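Local coordinates for protein short chain dehydrogenase (Leptospira borgpetersenii serovar Hardjo-bovis, PDB 6UH2) that binds NAD+ and, as a member of the short-chain dehydrogenase/reductase family, probably transfers hydride to or from a CH-OH group of its substrate, at residues Glu112-Asn115 against Glu116-Val120; Thr125-Leu128 against Ser129-Phe133; Ser150-Val154 against Ser155-Met159; Gly179-His182 against Phe183-Leu187. One frame throughout, in Å; residues are numbered along the deposited sequence.

In the fold
All four interactions are local, each within one run of chain on the same Rossmann-type domain. Interactions 1 and 2 share helix 111-139, their centres about 18 Å apart: 112-120 is a surface turn rich in glutamates, whereas 125-133 is mostly buried, where serine and threonine return their hydroxyls to the backbone. Interaction 4, on helix 171-191, is partly buried and combines both styles, with Thr-184 on its inner side and water-linked Lys-185 and His-182 outside. It touches interaction 2 through Phe-183 and Leu-187. Interaction 3 is a surface loop without regular helix beyond one 3-10 turn, and it meets interaction 4 where Val-154 packs on Ile-181. Interactions 1 and 3 both reach NAD.

Interaction 1. Residues Glu112-Asn115 against Glu116-Val120; sequences EEFN and EVVHV. With NAD (nicotinamide-adenine-dinucleotide), chain D.
Glu-112 O accepts from Glu-116 N across one turn near the start of helix 111-139, a helix of the Rossmann-type fold of this short-chain dehydrogenase. The backbone supplies the regular part of the contact: four successive i to i+4 hydrogen bonds run from this one to that of His-119 N to Asn-115 O. That of Val-118 N to Phe-114 O, 3.1 Å long, is nearly straight at 169°. A water adds to this polar side, donating a hydrogen bond to Glu-112 O at 2.8 Å and making only a weak bond to Glu-116 OE2; a carboxylate suits this exposed place. Glu-113 turns its acid back to the helix start, where OE1 takes the N-H of Thr-110 and forms a salt bridge with Arg-109.

The apolar pair of this contact lies on the side facing helix 171-191. Phe-114 and Val-118 cross obliquely, Phe-114 CE1 lying 3.7 Å from Val-118 CG2, and both side chains rest on Val-172. Two residues after Val-118, Val-120 places CG2 3.7 Å from N6A of the NAD adenine.

The His-119 ring makes a further close contact with the oxygen that its own backbone N bonds. With CG beside that N (chi1 -67°), the imidazole slides over the carbonyl of Asn-115, and Asn-115 O sits above one ring face, 3.0 Å from His-119 CG.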
# COMPACT_ATOMS: atom_id res chain seq x y z
N GLU B 112 27.28 22.85 -4.60
CA GLU B 112 27.35 22.33 -3.25
C GLU B 112 25.97 21.93 -2.75
O GLU B 112 25.81 20.87 -2.13
CB GLU B 112 28.01 23.36 -2.33
CG GLU B 112 29.50 23.61 -2.65
CD GLU B 112 29.77 24.37 -3.97
OE1 GLU B 112 28.89 25.10 -4.47
OE2 GLU B 112 30.90 24.23 -4.50
N GLU B 113 24.95 22.75 -3.03
CA GLU B 113 23.57 22.39 -2.69
C GLU B 113 23.14 21.14 -3.44
O GLU B 113 22.64 20.18 -2.84
CB GLU B 113 22.62 23.53 -3.03
CG GLU B 113 22.78 24.78 -2.20
CD GLU B 113 22.10 25.97 -2.83
OE1 GLU B 113 21.64 25.85 -4.00
OE2 GLU B 113 22.03 27.03 -2.18
N PHE B 114 23.31 21.15 -4.76
CA PHE B 114 22.91 20.02 -5.59
C PHE B 114 23.55 18.73 -5.10
O PHE B 114 22.86 17.72 -4.89
CB PHE B 114 23.30 20.31 -7.05
CG PHE B 114 22.73 19.34 -8.05
CD1 PHE B 114 23.38 18.14 -8.32
CD2 PHE B 114 21.56 19.63 -8.74
CE1 PHE B 114 22.88 17.25 -9.25
CE2 PHE B 114 21.04 18.74 -9.67
CZ PHE B 114 21.70 17.54 -9.92
N ASN B 115 24.87 18.74 -4.91
CA ASN B 115 25.59 17.53 -4.53
C ASN B 115 25.21 17.06 -3.13
O ASN B 115 25.23 15.85 -2.87
CB ASN B 115 27.09 17.77 -4.62
CG ASN B 115 27.55 17.95 -6.04
OD1 ASN B 115 26.92 17.44 -6.97
ND2 ASN B 115 28.63 18.68 -6.23
N GLU B 116 24.89 17.98 -2.22
CA GLU B 116 24.52 17.54 -0.87
C GLU B 116 23.20 16.78 -0.88
O GLU B 116 23.06 15.76 -0.20
CB GLU B 116 24.44 18.75 0.07
CG GLU B 116 24.51 18.38 1.54
CD GLU B 116 25.69 17.46 1.84
OE1 GLU B 116 25.46 16.29 2.23
OE2 GLU B 116 26.85 17.90 1.66
N VAL B 117 22.23 17.25 -1.67
CA VAL B 117 20.95 16.55 -1.75
C VAL B 117 21.12 15.19 -2.41
O VAL B 117 20.53 14.19 -1.97
CB VAL B 117 19.91 17.42 -2.50
CG1 VAL B 117 18.60 16.64 -2.69
CG2 VAL B 117 19.66 18.73 -1.74
N VAL B 118 21.92 15.13 -3.48
CA VAL B 118 22.21 13.85 -4.13
C VAL B 118 22.85 12.88 -3.14
O VAL B 118 22.45 11.71 -3.03
CB VAL B 118 23.11 14.08 -5.36
CG1 VAL B 118 23.67 12.75 -5.87
CG2 VAL B 118 22.33 14.83 -6.46
N HIS B 119 23.85 13.34 -2.39
CA HIS B 119 24.59 12.43 -1.51
C HIS B 119 23.70 11.84 -0.43
O HIS B 119 23.76 10.63 -0.17
CB HIS B 119 25.80 13.15 -0.93
CG HIS B 119 26.81 13.49 -1.97
ND1 HIS B 119 27.77 14.46 -1.81
CD2 HIS B 119 26.96 13.01 -3.23
CE1 HIS B 119 28.49 14.55 -2.92
NE2 HIS B 119 28.01 13.68 -3.79
N VAL B 120 22.85 12.65 0.20
CA VAL B 120 21.99 12.10 1.25
C VAL B 120 20.92 11.21 0.63
O VAL B 120 20.72 10.06 1.06
CB VAL B 120 21.37 13.23 2.10
CG1 VAL B 120 20.35 12.68 3.08
CG2 VAL B 120 22.46 13.98 2.85
PA NAD D . 13.31 15.66 8.57
O1A NAD D . 14.11 16.83 7.96
O2A NAD D . 12.40 15.90 9.78
O5B NAD D . 14.30 14.40 8.93
C5B NAD D . 15.35 13.96 8.09
C4B NAD D . 16.30 13.27 9.02
O4B NAD D . 17.38 12.78 8.14
C3B NAD D . 16.94 14.21 10.05
O3B NAD D . 16.91 13.62 11.37
C2B NAD D . 18.40 14.30 9.58
O2B NAD D . 19.31 14.50 10.67
C1B NAD D . 18.59 12.96 8.83
N9A NAD D . 19.77 13.12 7.98
C8A NAD D . 20.16 14.23 7.23
N7A NAD D . 21.31 14.03 6.65
C5A NAD D . 21.71 12.75 7.03
C6A NAD D . 22.83 11.98 6.76
N6A NAD D . 23.83 12.42 5.97
N1A NAD D . 22.90 10.75 7.29
C2A NAD D . 21.92 10.30 8.07
N3A NAD D . 20.81 10.96 8.40
C4A NAD D . 20.75 12.19 7.85
O3 NAD D . 12.45 14.93 7.41
PN NAD D . 11.01 14.19 7.40
O1N NAD D . 9.89 15.18 7.00
O2N NAD D . 10.95 13.30 8.64
O5D NAD D . 11.31 13.30 6.01
C5D NAD D . 11.68 11.95 6.14
C4D NAD D . 11.67 11.36 4.73
O4D NAD D . 10.36 11.59 4.06
C3D NAD D . 12.67 12.09 3.84
O3D NAD D . 13.24 11.19 2.88
C2D NAD D . 11.85 13.13 3.04
O2D NAD D . 12.41 13.46 1.78
C1D NAD D . 10.53 12.32 2.87
N1N NAD D . 9.30 13.18 2.70
C2N NAD D . 8.96 14.12 3.62
C3N NAD D . 7.83 14.87 3.42
C7N NAD D . 7.47 15.90 4.43
O7N NAD D . 6.58 16.69 4.16
N7N NAD D . 8.14 15.92 5.61
C4N NAD D . 7.06 14.64 2.27
C5N NAD D . 7.43 13.69 1.36
C6N NAD D . 8.58 12.94 1.60
O HOH W 1 28.01 19.38 -1.27

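Interaction 2. Residues Thr125-Leu128 against Ser129-Phe133; sequences TFLL and SQYTF
The ring of Tyr-131 turns an edge to the carbonyl of Leu-127: Leu-127 O lies in the ring plane, 3.4 Å from Tyr-131 CD2. On the neighbouring strip of helix 111-139, one of the helices flanking the Rossmann-type sheet, the Phe-126 ring and the Gln-130 amide run side by side in the same direction, their planes 58° apart. The amide comes in obliquely, Gln-130 NE2 approaching Phe-126 CZ to 3.6 Å, while OE1 takes a hydrogen bond from Arg-74. That arginine also binds the hydroxyl of Tyr-131. Leu-127 lies alongside Tyr-131 as well, its methyl CD1 3.9 Å from Tyr-131 CE2, so an aliphatic branch accompanies the aromatic outward from the backbone.

On the buried side, Ser-129 packs on strand 93-96 and helix 171-191, Thr-132 on strand 93-96 and helix 74-86; small hydroxyl residues suit both places. Each holds its hydroxyl oxygen beside the backbone N, with chi1 of -65° in the serine, and from there OG or OG1 donates to the carbonyl four residues back. Thr-125 O thus receives both OG, at 2.7 Å, and N of Ser-129, from opposite faces of its carbonyl plane. Leu-128 O is gripped in the same two-sided way by Thr-132. Both hydroxyl protons are thereby used within the helix itself, and the Thr-132 bond, OG1 to Leu-128 O, is 2.7 Å long.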
# COMPACT_ATOMS: atom_id res chain seq x y z
N THR B 125 20.84 6.14 0.21
CA THR B 125 19.98 4.98 -0.01
C THR B 125 20.75 3.87 -0.70
O THR B 125 20.60 2.69 -0.35
CB THR B 125 18.73 5.39 -0.81
OG1 THR B 125 17.91 6.24 0.00
CG2 THR B 125 17.90 4.18 -1.21
N PHE B 126 21.59 4.23 -1.68
CA PHE B 126 22.42 3.24 -2.37
C PHE B 126 23.37 2.54 -1.40
O PHE B 126 23.50 1.31 -1.41
CB PHE B 126 23.22 3.91 -3.48
CG PHE B 126 24.51 3.21 -3.79
CD1 PHE B 126 24.52 1.99 -4.45
CD2 PHE B 126 25.73 3.77 -3.42
CE1 PHE B 126 25.72 1.34 -4.73
CE2 PHE B 126 26.93 3.14 -3.69
CZ PHE B 126 26.93 1.93 -4.35
N LEU B 127 24.07 3.33 -0.58
CA LEU B 127 25.12 2.79 0.28
C LEU B 127 24.54 1.87 1.35
O LEU B 127 25.03 0.76 1.57
CB LEU B 127 25.90 3.94 0.90
CG LEU B 127 27.24 3.67 1.55
CD1 LEU B 127 28.25 3.24 0.51
CD2 LEU B 127 27.72 4.93 2.26
N LEU B 128 23.48 2.33 2.03
CA LEU B 128 22.87 1.50 3.06
C LEU B 128 22.24 0.25 2.45
O LEU B 128 22.29 -0.83 3.03
CB LEU B 128 21.83 2.30 3.86
CG LEU B 128 22.34 3.10 5.07
CD1 LEU B 128 22.69 2.17 6.23
CD2 LEU B 128 23.56 3.94 4.70
N SER B 129 21.63 0.40 1.26
CA SER B 129 21.08 -0.78 0.59
C SER B 129 22.18 -1.75 0.20
O SER B 129 22.00 -2.97 0.29
CB SER B 129 20.27 -0.36 -0.64
OG SER B 129 19.13 0.41 -0.26
N GLN B 130 23.34 -1.22 -0.19
CA GLN B 130 24.42 -2.09 -0.66
C GLN B 130 25.05 -2.88 0.49
O GLN B 130 25.27 -4.09 0.37
CB GLN B 130 25.49 -1.26 -1.39
CG GLN B 130 26.64 -2.12 -1.94
CD GLN B 130 27.79 -1.30 -2.48
OE1 GLN B 130 28.40 -0.51 -1.75
NE2 GLN B 130 28.09 -1.47 -3.76
N TYR B 131 25.35 -2.21 1.61
CA TYR B 131 25.89 -2.94 2.76
C TYR B 131 24.88 -3.93 3.31
O TYR B 131 25.25 -5.04 3.71
CB TYR B 131 26.34 -1.96 3.85
CG TYR B 131 27.74 -1.49 3.57
CD1 TYR B 131 28.84 -2.21 4.02
CD2 TYR B 131 27.96 -0.38 2.79
CE1 TYR B 131 30.14 -1.81 3.72
CE2 TYR B 131 29.24 0.03 2.48
CZ TYR B 131 30.32 -0.68 2.94
OH TYR B 131 31.59 -0.24 2.60
N THR B 132 23.60 -3.56 3.32
CA THR B 132 22.58 -4.44 3.85
C THR B 132 22.35 -5.64 2.94
O THR B 132 22.27 -6.79 3.42
CB THR B 132 21.28 -3.64 4.06
OG1 THR B 132 21.54 -2.59 5.00
CG2 THR B 132 20.22 -4.52 4.62
N PHE B 133 22.27 -5.41 1.63
CA PHE B 133 22.15 -6.50 0.66
C PHE B 133 23.30 -7.50 0.79
O PHE B 133 23.08 -8.71 0.85
CB PHE B 133 22.08 -5.95 -0.76
CG PHE B 133 22.07 -7.02 -1.82
CD1 PHE B 133 20.90 -7.73 -2.09
CD2 PHE B 133 23.22 -7.33 -2.53
CE1 PHE B 133 20.89 -8.72 -3.07
CE2 PHE B 133 23.21 -8.31 -3.50
CZ PHE B 133 22.04 -9.00 -3.77

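Interaction 3. Residues Ser150-Val154 against Ser155-Met159. With NAD (nicotinamide-adenine-dinucleotide), chain D.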
# COMPACT_ATOMS: atom_id res chain seq x y z
N SER B 150 8.60 10.54 -2.48
CA SER B 150 7.84 11.75 -2.24
C SER B 150 6.83 11.89 -3.36
O SER B 150 7.07 11.44 -4.49
CB SER B 150 8.74 13.00 -2.20
OG SER B 150 7.94 14.18 -2.22
N ILE B 151 5.70 12.55 -3.07
CA ILE B 151 4.83 12.96 -4.16
C ILE B 151 5.61 13.71 -5.23
O ILE B 151 5.23 13.69 -6.41
CB ILE B 151 3.66 13.83 -3.64
CG1 ILE B 151 4.20 15.01 -2.83
CG2 ILE B 151 2.69 12.98 -2.84
CD1 ILE B 151 3.17 16.11 -2.55
N TYR B 152 6.69 14.38 -4.86
CA TYR B 152 7.42 15.18 -5.84
C TYR B 152 8.44 14.37 -6.62
O TYR B 152 9.14 14.93 -7.46
CB TYR B 152 8.10 16.37 -5.16
CG TYR B 152 7.10 17.37 -4.61
CD1 TYR B 152 5.91 17.62 -5.28
CD2 TYR B 152 7.33 18.05 -3.42
CE1 TYR B 152 4.98 18.52 -4.78
CE2 TYR B 152 6.41 18.95 -2.92
CZ TYR B 152 5.24 19.17 -3.60
OH TYR B 152 4.31 20.07 -3.11
N GLY B 153 8.54 13.07 -6.37
CA GLY B 153 9.22 12.18 -7.28
C GLY B 153 8.30 11.53 -8.28
O GLY B 153 8.76 10.72 -9.10
N VAL B 154 7.01 11.88 -8.23
CA VAL B 154 5.95 11.33 -9.06
C VAL B 154 5.25 12.49 -9.75
O VAL B 154 5.13 12.53 -10.98
CB VAL B 154 4.96 10.50 -8.22
CG1 VAL B 154 3.78 10.04 -9.06
CG2 VAL B 154 5.65 9.33 -7.58
N SER B 155 4.74 13.42 -8.96
CA SER B 155 4.21 14.66 -9.51
C SER B 155 5.31 15.72 -9.50
O SER B 155 6.43 15.49 -9.05
CB SER B 155 2.98 15.11 -8.72
OG SER B 155 2.31 16.17 -9.39
N ILE B 156 4.98 16.91 -10.01
CA ILE B 156 5.91 18.03 -10.03
C ILE B 156 5.32 19.14 -9.17
O ILE B 156 4.12 19.43 -9.25
CB ILE B 156 6.18 18.53 -11.47
CG1 ILE B 156 6.95 17.45 -12.26
CG2 ILE B 156 6.93 19.88 -11.45
CD1 ILE B 156 8.28 17.06 -11.66
N ALA B 157 6.16 19.75 -8.34
CA ALA B 157 5.69 20.79 -7.44
C ALA B 157 5.17 21.99 -8.22
O ALA B 157 5.67 22.35 -9.29
CB ALA B 157 6.82 21.22 -6.51
N ASP B 158 4.13 22.62 -7.66
CA ASP B 158 3.57 23.86 -8.16
C ASP B 158 4.18 25.01 -7.35
O ASP B 158 3.89 25.16 -6.16
CB ASP B 158 2.05 23.83 -8.02
CG ASP B 158 1.37 25.10 -8.53
OD1 ASP B 158 2.04 25.95 -9.16
OD2 ASP B 158 0.15 25.23 -8.29
N MET B 159 5.04 25.81 -7.99
CA MET B 159 5.76 26.84 -7.24
C MET B 159 4.89 28.04 -6.89
O MET B 159 5.34 28.92 -6.15
CB MET B 159 7.00 27.30 -8.01
CG MET B 159 8.31 27.02 -7.29
SD MET B 159 8.82 25.28 -7.33
CE MET B 159 7.93 24.57 -5.96
PA NAD D . 13.31 15.66 8.57
O1A NAD D . 14.11 16.83 7.96
O2A NAD D . 12.40 15.90 9.78
O5B NAD D . 14.30 14.40 8.93
C5B NAD D . 15.35 13.96 8.09
C4B NAD D . 16.30 13.27 9.02
O4B NAD D . 17.38 12.78 8.14
C3B NAD D . 16.94 14.21 10.05
O3B NAD D . 16.91 13.62 11.37
C2B NAD D . 18.40 14.30 9.58
O2B NAD D . 19.31 14.50 10.67
C1B NAD D . 18.59 12.96 8.83
N9A NAD D . 19.77 13.12 7.98
C8A NAD D . 20.16 14.23 7.23
N7A NAD D . 21.31 14.03 6.65
C5A NAD D . 21.71 12.75 7.03
C6A NAD D . 22.83 11.98 6.76
N6A NAD D . 23.83 12.42 5.97
N1A NAD D . 22.90 10.75 7.29
C2A NAD D . 21.92 10.30 8.07
N3A NAD D . 20.81 10.96 8.40
C4A NAD D . 20.75 12.19 7.85
O3 NAD D . 12.45 14.93 7.41
PN NAD D . 11.01 14.19 7.40
O1N NAD D . 9.89 15.18 7.00
O2N NAD D . 10.95 13.30 8.64
O5D NAD D . 11.31 13.30 6.01
C5D NAD D . 11.68 11.95 6.14
C4D NAD D . 11.67 11.36 4.73
O4D NAD D . 10.36 11.59 4.06
C3D NAD D . 12.67 12.09 3.84
O3D NAD D . 13.24 11.19 2.88
C2D NAD D . 11.85 13.13 3.04
O2D NAD D . 12.41 13.46 1.78
C1D NAD D . 10.53 12.32 2.87
N1N NAD D . 9.30 13.18 2.70
C2N NAD D . 8.96 14.12 3.62
C3N NAD D . 7.83 14.87 3.42
C7N NAD D . 7.47 15.90 4.43
O7N NAD D . 6.58 16.69 4.16
N7N NAD D . 8.14 15.92 5.61
C4N NAD D . 7.06 14.64 2.27
C5N NAD D . 7.43 13.69 1.36
C6N NAD D . 8.58 12.94 1.60
O HOH W 2 8.74 18.23 -8.16
O HOH W 3 2.57 21.29 -5.47
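Ile-151 O is gripped by two backbone amides of the turn that follows strand 144-148. Ser-155 N reaches it at 2.6 Å, nearly in line with the carbonyl bond, and Val-154 N at 3.1 Å, so one oxygen closes both the 3-10 turn 151-153 and the wider turn around it. At the start of the turn Ser-150 makes an ST turn: its OG, anti to the backbone N (chi1 169°), accepts from Tyr-152 N at 2.9 Å. Ser-150 OG also lies 3.6 Å from C5N of the nicotinamide ring, and the side chain touches Tyr-173 and Lys-177, consistent with the Ser-Tyr-Lys arrangement of the short-chain dehydrogenase active site.

The Tyr-152 ring is packed between two aliphatic groups. Ala-157 CB sits over one face in a CH-pi contact, 3.9 Å from the ring centroid, and Ile-151 CD1 covers the opposite face. Water joins the extended part that follows: one molecule lies between Tyr-152 OH and Asp-158 N, accepting from the latter at 3.0 Å.

This loop links strand 144-148 to helix 171-191. Tyr-152 leans on Tyr-173 of that helix and Val-154 on its Ile-181, while Ile-151 meets Leu-254 of strand 252-255.

Interaction 4. Residues Gly179-His182 against Phe183-Leu187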
# COMPACT_ATOMS: atom_id res chain seq x y z
N GLY B 179 14.65 9.07 -8.65
CA GLY B 179 15.72 8.08 -8.69
C GLY B 179 15.56 7.00 -7.64
O GLY B 179 15.90 5.84 -7.88
N ILE B 180 15.07 7.37 -6.45
CA ILE B 180 14.86 6.40 -5.37
C ILE B 180 13.69 5.49 -5.70
O ILE B 180 13.73 4.28 -5.44
CB ILE B 180 14.64 7.14 -4.03
CG1 ILE B 180 15.95 7.72 -3.52
CG2 ILE B 180 14.01 6.21 -2.96
CD1 ILE B 180 15.75 8.85 -2.52
N ILE B 181 12.62 6.06 -6.25
CA ILE B 181 11.49 5.23 -6.68
C ILE B 181 11.95 4.20 -7.71
O ILE B 181 11.56 3.03 -7.66
CB ILE B 181 10.36 6.13 -7.21
CG1 ILE B 181 9.74 6.92 -6.05
CG2 ILE B 181 9.29 5.30 -7.91
CD1 ILE B 181 8.81 8.05 -6.50
N HIS B 182 12.81 4.61 -8.65
CA HIS B 182 13.21 3.66 -9.68
C HIS B 182 14.27 2.70 -9.16
O HIS B 182 14.31 1.53 -9.57
CB HIS B 182 13.70 4.39 -10.94
CG HIS B 182 13.56 3.59 -12.19
ND1 HIS B 182 12.38 2.99 -12.56
CD2 HIS B 182 14.46 3.27 -13.16
CE1 HIS B 182 12.54 2.33 -13.69
NE2 HIS B 182 13.80 2.49 -14.09
N PHE B 183 15.12 3.16 -8.23
CA PHE B 183 16.05 2.26 -7.55
C PHE B 183 15.31 1.15 -6.80
O PHE B 183 15.77 0.01 -6.75
CB PHE B 183 16.92 3.06 -6.57
CG PHE B 183 17.88 2.21 -5.78
CD1 PHE B 183 18.94 1.57 -6.40
CD2 PHE B 183 17.72 2.06 -4.41
CE1 PHE B 183 19.83 0.77 -5.68
CE2 PHE B 183 18.61 1.28 -3.67
CZ PHE B 183 19.67 0.64 -4.30
N THR B 184 14.17 1.49 -6.22
CA THR B 184 13.34 0.50 -5.54
C THR B 184 12.95 -0.63 -6.48
O THR B 184 13.05 -1.81 -6.12
CB THR B 184 12.10 1.19 -4.99
OG1 THR B 184 12.49 2.19 -4.04
CG2 THR B 184 11.18 0.18 -4.32
N LYS B 185 12.49 -0.28 -7.68
CA LYS B 185 12.16 -1.29 -8.68
C LYS B 185 13.39 -2.07 -9.10
O LYS B 185 13.35 -3.30 -9.26
CB LYS B 185 11.51 -0.64 -9.91
CG LYS B 185 10.26 0.19 -9.60
CD LYS B 185 9.70 0.83 -10.89
CE LYS B 185 8.28 1.34 -10.70
NZ LYS B 185 8.21 2.33 -9.61
N TYR B 186 14.51 -1.37 -9.32
CA TYR B 186 15.73 -2.05 -9.74
C TYR B 186 16.17 -3.09 -8.72
O TYR B 186 16.46 -4.25 -9.06
CB TYR B 186 16.84 -1.04 -9.96
CG TYR B 186 18.14 -1.66 -10.44
CD1 TYR B 186 19.06 -2.19 -9.52
CD2 TYR B 186 18.44 -1.73 -11.79
CE1 TYR B 186 20.26 -2.76 -9.95
CE2 TYR B 186 19.64 -2.29 -12.23
CZ TYR B 186 20.54 -2.80 -11.31
OH TYR B 186 21.72 -3.36 -11.75
N LEU B 187 16.29 -2.67 -7.46
CA LEU B 187 16.81 -3.56 -6.44
C LEU B 187 15.81 -4.66 -6.11
O LEU B 187 16.20 -5.79 -5.80
CB LEU B 187 17.18 -2.78 -5.19
CG LEU B 187 17.96 -3.63 -4.17
CD1 LEU B 187 19.26 -4.13 -4.80
CD2 LEU B 187 18.22 -2.82 -2.92
O HOH W 4 8.91 1.87 -6.97
O HOH W 5 10.06 4.24 -11.46
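Lys-185 runs back along helix 171-191, the helix of this Rossmann-type fold that carries the NAD-binding Tyr-173 and Lys-177, and touches Ile-181 and His-182. Lys-185 CB lies 3.6 Å from His-182 O, and its CG comes to 3.7 Å from Ile-181 O. Farther out, Lys-185 CD meets ring atom ND1 of His-182 at 3.8 Å, the two side chains crossing at about a right angle. The chain stays extended until its last torsion, where a bend (chi4 58°) brings Lys-185 NZ to 3.6 Å from methyl CG2 of Ile-181. A long, flexible lysine suits this outer strip, since its stem packs on neighbours while its amine meets water. One water accepts from Lys-185 NZ at 2.8 Å and donates to Ile-181 O; another, more weakly bound to NZ, joins it to His-182 ND1. Lys-185 also packs against Ile-261 of the second subunit.

The inner side faces the protein core. Phe-183 packs on Thr-125 and Ser-129 of helix 111-139. Thr-184, facing strand 197-203, bonds Asn-147 of strand 144-148 through OG1. It also gives two bonds to one carbonyl, N and OG1 reaching Ile-180 O from opposite faces of its plane; Thr-184 OG1 lies 2.8 Å from Ile-180 O.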